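Local structure of beta-N-acetylhexosaminidase (3RCN) at residues 149-154 with 219-224; 184-189 with 298-303; 239-244 with 307-312. The protein probably hydrolyses terminal non-reducing N-acetyl-D-hexosamine residues from N-acetyl-beta-D-hexosaminides. All coordinates share one frame; numbering follows the deposited sequence.

Interaction 1 (149-154 with 219-224); sequences RHFMPK and GFYTQD
The rings of F151 and Y221 lean obliquely on one another where two loops of the family 20 catalytic TIM barrel meet, one running from strand 140-146 to helix 154-166, the other leading into helix 223-235. Their centroids are 4.9 Å apart and the planes are inclined by 39°. CE1 of F151 stands over one face of Y221, nearer the rim than the middle, 3.4 Å from Y221 CE1. With CG anti to its own backbone N (chi1 173°), F151 reaches across to the second loop and lays a face against backbone. G219 CA sits over that face almost on the ring normal, 3.9 Å from the F151 centroid, in a CH-pi contact, while F220 N lies over the same ring 3.4 Å from F151 CE1. The glycine lets the backbone lie close to the F151 ring. Around the pair, V157 of helix 154-166 and L226 of helix 223-235 touch Y221, and R465 of the second subunit packs on F151. A phenylalanine in place of Y221 would probably leave the M152 carbonyl without its hydroxyl donor. That hydroxyl, at the ring edge, is 2.7 Å from M152 O: Y221 OH donates in the carbonyl plane, onto a lone pair, at a C=O...O angle of 133°.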
# COMPACT_ATOMS: atom_id res chain seq x y z
N ARG A 149 15.76 -7.98 -4.87
CA ARG A 149 16.68 -7.26 -4.01
C ARG A 149 15.97 -6.72 -2.76
O ARG A 149 16.39 -6.98 -1.64
CB ARG A 149 17.40 -6.17 -4.79
CG ARG A 149 18.67 -6.64 -5.49
CD ARG A 149 18.43 -7.81 -6.46
NE ARG A 149 19.66 -8.15 -7.17
CZ ARG A 149 20.02 -7.64 -8.34
NH1 ARG A 149 19.24 -6.76 -8.96
NH2 ARG A 149 21.18 -8.00 -8.89
N HIS A 150 14.88 -5.99 -2.96
CA HIS A 150 13.98 -5.62 -1.86
C HIS A 150 12.55 -6.05 -2.12
O HIS A 150 11.91 -5.63 -3.10
CB HIS A 150 14.08 -4.13 -1.51
CG HIS A 150 15.32 -3.80 -0.76
ND1 HIS A 150 16.44 -3.26 -1.37
CD2 HIS A 150 15.66 -3.99 0.54
CE1 HIS A 150 17.40 -3.12 -0.48
NE2 HIS A 150 16.95 -3.55 0.69
N PHE A 151 12.06 -6.91 -1.23
CA PHE A 151 10.73 -7.45 -1.32
C PHE A 151 9.72 -6.32 -1.21
O PHE A 151 9.78 -5.52 -0.27
CB PHE A 151 10.50 -8.47 -0.21
CG PHE A 151 9.10 -8.95 -0.12
CD1 PHE A 151 8.60 -9.84 -1.07
CD2 PHE A 151 8.27 -8.52 0.90
CE1 PHE A 151 7.30 -10.30 -0.99
CE2 PHE A 151 6.96 -8.96 0.99
CZ PHE A 151 6.47 -9.86 0.04
N MSE A 152 8.80 -6.25 -2.16
CA MSE A 152 7.74 -5.26 -2.09
C MSE A 152 6.43 -5.92 -1.63
O MSE A 152 5.94 -6.85 -2.26
CB MSE A 152 7.55 -4.54 -3.42
CG MSE A 152 6.46 -3.48 -3.33
SE MSE A 152 6.26 -2.31 -4.89
CE MSE A 152 7.88 -1.23 -4.63
N PRO A 153 5.88 -5.45 -0.52
CA PRO A 153 4.64 -6.06 -0.06
C PRO A 153 3.55 -5.98 -1.13
O PRO A 153 3.52 -5.03 -1.93
CB PRO A 153 4.27 -5.24 1.17
CG PRO A 153 5.61 -4.69 1.66
CD PRO A 153 6.35 -4.39 0.40
N LYS A 154 2.69 -7.00 -1.16
CA LYS A 154 1.63 -7.13 -2.15
C LYS A 154 0.76 -5.87 -2.33
O LYS A 154 0.44 -5.49 -3.46
CB LYS A 154 0.78 -8.35 -1.80
CG LYS A 154 -0.34 -8.66 -2.77
CD LYS A 154 -0.89 -10.05 -2.51
CE LYS A 154 -1.70 -10.13 -1.20
NZ LYS A 154 -3.01 -9.43 -1.31
N GLY A 219 10.76 -11.83 2.51
CA GLY A 219 9.34 -12.02 2.33
C GLY A 219 9.16 -12.78 1.02
O GLY A 219 10.13 -13.00 0.30
N PHE A 220 7.94 -13.17 0.70
CA PHE A 220 7.69 -13.81 -0.57
C PHE A 220 6.22 -13.78 -0.95
O PHE A 220 5.35 -13.58 -0.11
CB PHE A 220 8.21 -15.25 -0.58
CG PHE A 220 7.49 -16.16 0.35
CD1 PHE A 220 6.32 -16.78 -0.04
CD2 PHE A 220 8.00 -16.41 1.62
CE1 PHE A 220 5.65 -17.62 0.83
CE2 PHE A 220 7.34 -17.26 2.48
CZ PHE A 220 6.17 -17.86 2.09
N TYR A 221 5.94 -14.00 -2.22
CA TYR A 221 4.56 -14.14 -2.64
C TYR A 221 4.16 -15.60 -2.64
O TYR A 221 4.95 -16.46 -3.01
CB TYR A 221 4.38 -13.51 -4.01
CG TYR A 221 5.02 -12.15 -4.09
CD1 TYR A 221 4.45 -11.05 -3.45
CD2 TYR A 221 6.20 -11.95 -4.79
CE1 TYR A 221 5.05 -9.79 -3.52
CE2 TYR A 221 6.80 -10.71 -4.86
CZ TYR A 221 6.22 -9.63 -4.23
OH TYR A 221 6.83 -8.39 -4.31
N THR A 222 2.96 -15.90 -2.17
CA THR A 222 2.44 -17.25 -2.25
C THR A 222 1.88 -17.35 -3.63
O THR A 222 1.84 -16.35 -4.36
CB THR A 222 1.26 -17.46 -1.29
OG1 THR A 222 0.18 -16.61 -1.70
CG2 THR A 222 1.65 -17.17 0.15
N GLN A 223 1.38 -18.53 -3.98
CA GLN A 223 0.90 -18.73 -5.34
C GLN A 223 -0.39 -17.96 -5.52
O GLN A 223 -0.65 -17.38 -6.57
CB GLN A 223 0.75 -20.21 -5.66
CG GLN A 223 2.02 -21.01 -5.35
CD GLN A 223 2.36 -22.06 -6.41
OE1 GLN A 223 1.47 -22.67 -7.02
NE2 GLN A 223 3.65 -22.27 -6.64
N ASP A 224 -1.19 -17.92 -4.45
CA ASP A 224 -2.43 -17.15 -4.46
C ASP A 224 -2.17 -15.65 -4.59
O ASP A 224 -2.96 -14.93 -5.20
CB ASP A 224 -3.24 -17.45 -3.22
CG ASP A 224 -4.11 -18.67 -3.39
OD1 ASP A 224 -4.38 -19.03 -4.56
OD2 ASP A 224 -4.52 -19.27 -2.37

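Interaction 2 (184-189 with 298-303)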
# COMPACT_ATOMS: atom_id res chain seq x y z
N MSE A 184 9.31 -16.34 -4.92
CA MSE A 184 8.17 -17.11 -5.37
C MSE A 184 8.05 -18.48 -4.71
O MSE A 184 8.96 -19.31 -4.79
CB MSE A 184 8.15 -17.23 -6.89
CG MSE A 184 6.90 -17.90 -7.38
SE MSE A 184 7.00 -18.47 -9.24
CE MSE A 184 5.25 -19.32 -9.35
N GLN A 185 6.92 -18.72 -4.07
CA GLN A 185 6.69 -19.98 -3.40
C GLN A 185 6.50 -21.10 -4.43
O GLN A 185 5.69 -20.97 -5.35
CB GLN A 185 5.46 -19.86 -2.51
CG GLN A 185 4.85 -21.17 -2.09
CD GLN A 185 3.54 -20.95 -1.35
OE1 GLN A 185 3.47 -21.07 -0.12
NE2 GLN A 185 2.48 -20.61 -2.11
N ILE A 186 7.29 -22.16 -4.27
CA ILE A 186 7.20 -23.34 -5.12
C ILE A 186 6.85 -24.53 -4.24
O ILE A 186 7.55 -24.84 -3.28
CB ILE A 186 8.52 -23.64 -5.85
CG1 ILE A 186 8.98 -22.46 -6.69
CG2 ILE A 186 8.35 -24.84 -6.75
CD1 ILE A 186 8.08 -22.15 -7.85
N ASN A 187 5.75 -25.20 -4.58
CA ASN A 187 5.20 -26.26 -3.75
C ASN A 187 6.12 -27.46 -3.61
O ASN A 187 6.18 -28.08 -2.56
CB ASN A 187 3.83 -26.70 -4.30
CG ASN A 187 2.75 -25.61 -4.20
OD1 ASN A 187 2.75 -24.78 -3.26
ND2 ASN A 187 1.84 -25.60 -5.16
N ARG A 188 6.85 -27.79 -4.67
CA ARG A 188 7.71 -28.97 -4.64
C ARG A 188 8.99 -28.70 -3.87
O ARG A 188 9.59 -29.62 -3.31
CB ARG A 188 8.04 -29.43 -6.06
CG ARG A 188 8.91 -30.68 -6.13
CD ARG A 188 9.32 -30.95 -7.56
NE ARG A 188 8.16 -31.19 -8.41
CZ ARG A 188 7.90 -32.34 -9.02
NH1 ARG A 188 8.74 -33.37 -8.91
NH2 ARG A 188 6.80 -32.46 -9.76
N TYR A 189 9.40 -27.44 -3.83
CA TYR A 189 10.68 -27.09 -3.23
C TYR A 189 10.53 -26.02 -2.14
O TYR A 189 10.97 -24.88 -2.31
CB TYR A 189 11.63 -26.58 -4.32
CG TYR A 189 11.96 -27.60 -5.40
CD1 TYR A 189 12.38 -28.89 -5.08
CD2 TYR A 189 11.85 -27.28 -6.76
CE1 TYR A 189 12.68 -29.82 -6.05
CE2 TYR A 189 12.14 -28.20 -7.74
CZ TYR A 189 12.57 -29.47 -7.38
OH TYR A 189 12.87 -30.39 -8.36
N LEU A 298 9.74 -24.26 -13.50
CA LEU A 298 9.06 -23.60 -14.61
C LEU A 298 7.68 -24.20 -14.88
O LEU A 298 6.85 -23.59 -15.54
CB LEU A 298 9.90 -23.61 -15.87
CG LEU A 298 11.15 -22.73 -15.90
CD1 LEU A 298 11.98 -23.08 -17.13
CD2 LEU A 298 10.80 -21.25 -15.87
N ASP A 299 7.45 -25.41 -14.36
CA ASP A 299 6.14 -26.05 -14.44
C ASP A 299 5.15 -25.29 -13.57
O ASP A 299 4.02 -25.07 -13.97
CB ASP A 299 6.20 -27.50 -13.95
CG ASP A 299 6.77 -28.45 -14.98
OD1 ASP A 299 6.74 -28.12 -16.19
OD2 ASP A 299 7.25 -29.53 -14.58
N GLU A 300 5.57 -24.91 -12.37
CA GLU A 300 4.68 -24.14 -11.52
C GLU A 300 4.53 -22.71 -12.02
O GLU A 300 3.42 -22.19 -12.04
CB GLU A 300 5.10 -24.21 -10.05
CG GLU A 300 5.04 -25.65 -9.53
CD GLU A 300 5.19 -25.77 -8.03
OE1 GLU A 300 4.65 -24.90 -7.30
OE2 GLU A 300 5.84 -26.74 -7.58
N VAL A 301 5.62 -22.10 -12.46
CA VAL A 301 5.55 -20.74 -13.00
C VAL A 301 4.48 -20.66 -14.08
O VAL A 301 3.66 -19.75 -14.10
CB VAL A 301 6.86 -20.31 -13.63
CG1 VAL A 301 6.67 -19.01 -14.43
CG2 VAL A 301 7.94 -20.16 -12.58
N VAL A 302 4.50 -21.64 -14.97
CA VAL A 302 3.66 -21.60 -16.15
C VAL A 302 2.19 -21.80 -15.82
O VAL A 302 1.30 -21.33 -16.54
CB VAL A 302 4.20 -22.59 -17.21
CG1 VAL A 302 3.12 -23.55 -17.71
CG2 VAL A 302 4.86 -21.83 -18.33
N GLU A 303 1.94 -22.47 -14.70
CA GLU A 303 0.59 -22.61 -14.15
C GLU A 303 0.05 -21.27 -13.60
O GLU A 303 -1.13 -20.95 -13.76
CB GLU A 303 0.60 -23.69 -13.06
CG GLU A 303 -0.78 -24.07 -12.55
CD GLU A 303 -1.68 -24.60 -13.65
OE1 GLU A 303 -1.15 -25.28 -14.56
OE2 GLU A 303 -2.90 -24.34 -13.61
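E300 reaches from helix 288-304 to the loop 184-189 and turns its carboxylate onto two successive backbone N-H groups. N187 N donates to E300 OE1 over 2.9 Å with a fairly straight N-H...O angle of 164°, and R188 N donates to E300 OE2 over a longer 3.3 Å. The two bonds hold the carboxylate, each oxygen using its syn lone pair, and fix its rotation. The side chain gets there by being extended beyond CG (chi2 -169°). OE1 also accepts a bond from Q223 NE2. The guanidinium of R188 does not join in by contact: its NE stays 5.1 Å from E300 OE2, close enough perhaps to favour the negative charge.

CG2 of I186 makes van der Waals contact with the carboxylate, 3.5 Å from E300 CD. At the next residue of the helix an apolar pair accompanies these contacts: the extended chain of M184, a selenomethionine, crosses V301, its SE 3.9 Å from V301 CG2.

The loop thus lies beside helix 288-304. M184 reaches both V301 and L226 of helix 223-235, while V301 also packs on I310 of strand 309-313 and on I244.

Interaction 3 (239-244 with 307-312)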
# COMPACT_ATOMS: atom_id res chain seq x y z
N THR A 239 0.44 -7.25 -19.08
CA THR A 239 0.96 -8.61 -19.14
C THR A 239 2.08 -8.69 -18.11
O THR A 239 2.91 -7.79 -18.02
CB THR A 239 1.48 -8.92 -20.57
OG1 THR A 239 0.38 -8.97 -21.48
CG2 THR A 239 2.24 -10.25 -20.61
N VAL A 240 2.07 -9.74 -17.29
CA VAL A 240 3.12 -9.93 -16.30
C VAL A 240 4.11 -11.00 -16.76
O VAL A 240 3.79 -12.19 -16.79
CB VAL A 240 2.56 -10.34 -14.93
CG1 VAL A 240 3.70 -10.60 -13.96
CG2 VAL A 240 1.63 -9.25 -14.37
N ILE A 241 5.32 -10.57 -17.11
CA ILE A 241 6.38 -11.49 -17.49
C ILE A 241 7.28 -11.80 -16.29
O ILE A 241 8.01 -10.94 -15.82
CB ILE A 241 7.24 -10.88 -18.60
CG1 ILE A 241 6.43 -10.79 -19.90
CG2 ILE A 241 8.53 -11.67 -18.78
CD1 ILE A 241 7.07 -9.87 -20.94
N PRO A 242 7.19 -13.02 -15.77
CA PRO A 242 8.01 -13.38 -14.61
C PRO A 242 9.41 -13.69 -15.07
O PRO A 242 9.60 -14.14 -16.19
CB PRO A 242 7.35 -14.64 -14.10
CG PRO A 242 6.78 -15.29 -15.35
CD PRO A 242 6.37 -14.15 -16.25
N GLU A 243 10.39 -13.46 -14.21
CA GLU A 243 11.75 -13.83 -14.54
C GLU A 243 12.31 -14.69 -13.42
O GLU A 243 12.29 -14.28 -12.26
CB GLU A 243 12.63 -12.60 -14.74
CG GLU A 243 14.07 -12.94 -15.09
CD GLU A 243 14.97 -11.72 -15.17
OE1 GLU A 243 14.44 -10.58 -15.12
OE2 GLU A 243 16.20 -11.88 -15.28
N ILE A 244 12.78 -15.88 -13.78
CA ILE A 244 13.65 -16.64 -12.89
C ILE A 244 15.03 -16.64 -13.53
O ILE A 244 15.25 -17.32 -14.53
CB ILE A 244 13.16 -18.08 -12.72
CG1 ILE A 244 11.84 -18.10 -11.93
CG2 ILE A 244 14.20 -18.88 -11.98
CD1 ILE A 244 10.63 -17.79 -12.76
N SER A 307 1.33 -15.48 -19.24
CA SER A 307 2.13 -14.72 -20.22
C SER A 307 2.83 -15.55 -21.33
O SER A 307 3.50 -16.55 -21.03
CB SER A 307 3.19 -13.94 -19.45
OG SER A 307 4.18 -13.40 -20.31
N PRO A 308 2.70 -15.13 -22.60
CA PRO A 308 3.35 -15.84 -23.72
C PRO A 308 4.88 -15.86 -23.61
O PRO A 308 5.50 -16.75 -24.17
CB PRO A 308 2.92 -15.05 -24.97
CG PRO A 308 1.72 -14.23 -24.52
CD PRO A 308 1.92 -13.97 -23.05
N TRP A 309 5.48 -14.89 -22.92
CA TRP A 309 6.92 -14.92 -22.65
C TRP A 309 7.19 -15.25 -21.19
O TRP A 309 6.44 -14.88 -20.29
CB TRP A 309 7.58 -13.57 -22.94
CG TRP A 309 7.39 -13.07 -24.32
CD1 TRP A 309 8.16 -13.36 -25.42
CD2 TRP A 309 6.37 -12.18 -24.77
NE1 TRP A 309 7.67 -12.71 -26.52
CE2 TRP A 309 6.57 -11.97 -26.16
CE3 TRP A 309 5.29 -11.54 -24.15
CZ2 TRP A 309 5.74 -11.15 -26.93
CZ3 TRP A 309 4.46 -10.72 -24.91
CH2 TRP A 309 4.70 -10.53 -26.29
N ILE A 310 8.30 -15.94 -20.95
CA ILE A 310 8.78 -16.19 -19.60
C ILE A 310 10.27 -15.89 -19.61
O ILE A 310 10.97 -16.32 -20.50
CB ILE A 310 8.50 -17.64 -19.20
CG1 ILE A 310 6.99 -17.79 -18.95
CG2 ILE A 310 9.32 -18.06 -18.00
CD1 ILE A 310 6.60 -19.14 -18.47
N SER A 311 10.74 -15.10 -18.65
CA SER A 311 12.12 -14.62 -18.72
C SER A 311 13.08 -15.54 -17.98
O SER A 311 12.82 -15.94 -16.85
CB SER A 311 12.25 -13.19 -18.19
OG SER A 311 13.61 -12.81 -18.08
N LEU A 312 14.14 -15.94 -18.66
CA LEU A 312 15.21 -16.72 -18.05
C LEU A 312 16.44 -15.92 -17.65
O LEU A 312 17.40 -16.50 -17.15
CB LEU A 312 15.59 -17.92 -18.91
CG LEU A 312 14.46 -18.93 -19.10
CD1 LEU A 312 14.88 -20.04 -20.05
CD2 LEU A 312 14.02 -19.49 -17.76
O HOH W 1 1.57 -13.84 -16.62
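E243 and S311 form the single backbone bridge that joins strands 239-243 and 309-313, parallel neighbours in the wall of the TIM barrel whose axes make an angle of 27°. In the manner of a parallel pair, S311 N donates to P242 O (2.9 Å) and I244 N donates to S311 O (3.1 Å), gripping S311 from both sides of E243. The E243 side chain rises beside S311. Its CB is 3.5 Å from S311 CB; CG, placed anti to the backbone N (chi1 180°), passes close by S311 OG, and CD lies 3.4 Å from that same oxygen. Both carboxylate oxygens stay near S311 OG, while their hydrogen-bond partners are others: OE1 accepts bonds from H173 and H175 of strand 171-178, and OE2 from W365. The carboxylate is therefore held at both oxygens, about 9 Å from the side chain of E316, the predicted proton donor.

Towards the strands' beginnings the backbones separate and side chains fill in, I241 CD1 resting 4.0 Å from W309 CE3. S307 OG donates to W309 O, two residues on. At this end a water spans the two chains, donating to V240 O (2.8 Å) and accepting from S307 N (3.1 Å).

How the interactions relate
All three interactions belong to the catalytic barrel, their centres 13 to 16 Å apart. Interaction 3 lies in the barrel wall; interaction 2 ties a loop to the helix over that wall, and interaction 1 joins two loops beside it. Along the chain the segments of interactions 1 and 2 alternate, as do those of 2 and 3, whereas interaction 1 closes before interaction 3 opens. Interactions 1 and 2 touch through Q223, whose NE2 lies 2.7 Å from Q185 O. Interactions 2 and 3 meet as V301 packs on P242 and I244. Helices 223-235 and 288-304 lead directly into strands 239-243 and 309-313, which interaction 3 pairs, so the contacts link consecutive parts of the barrel.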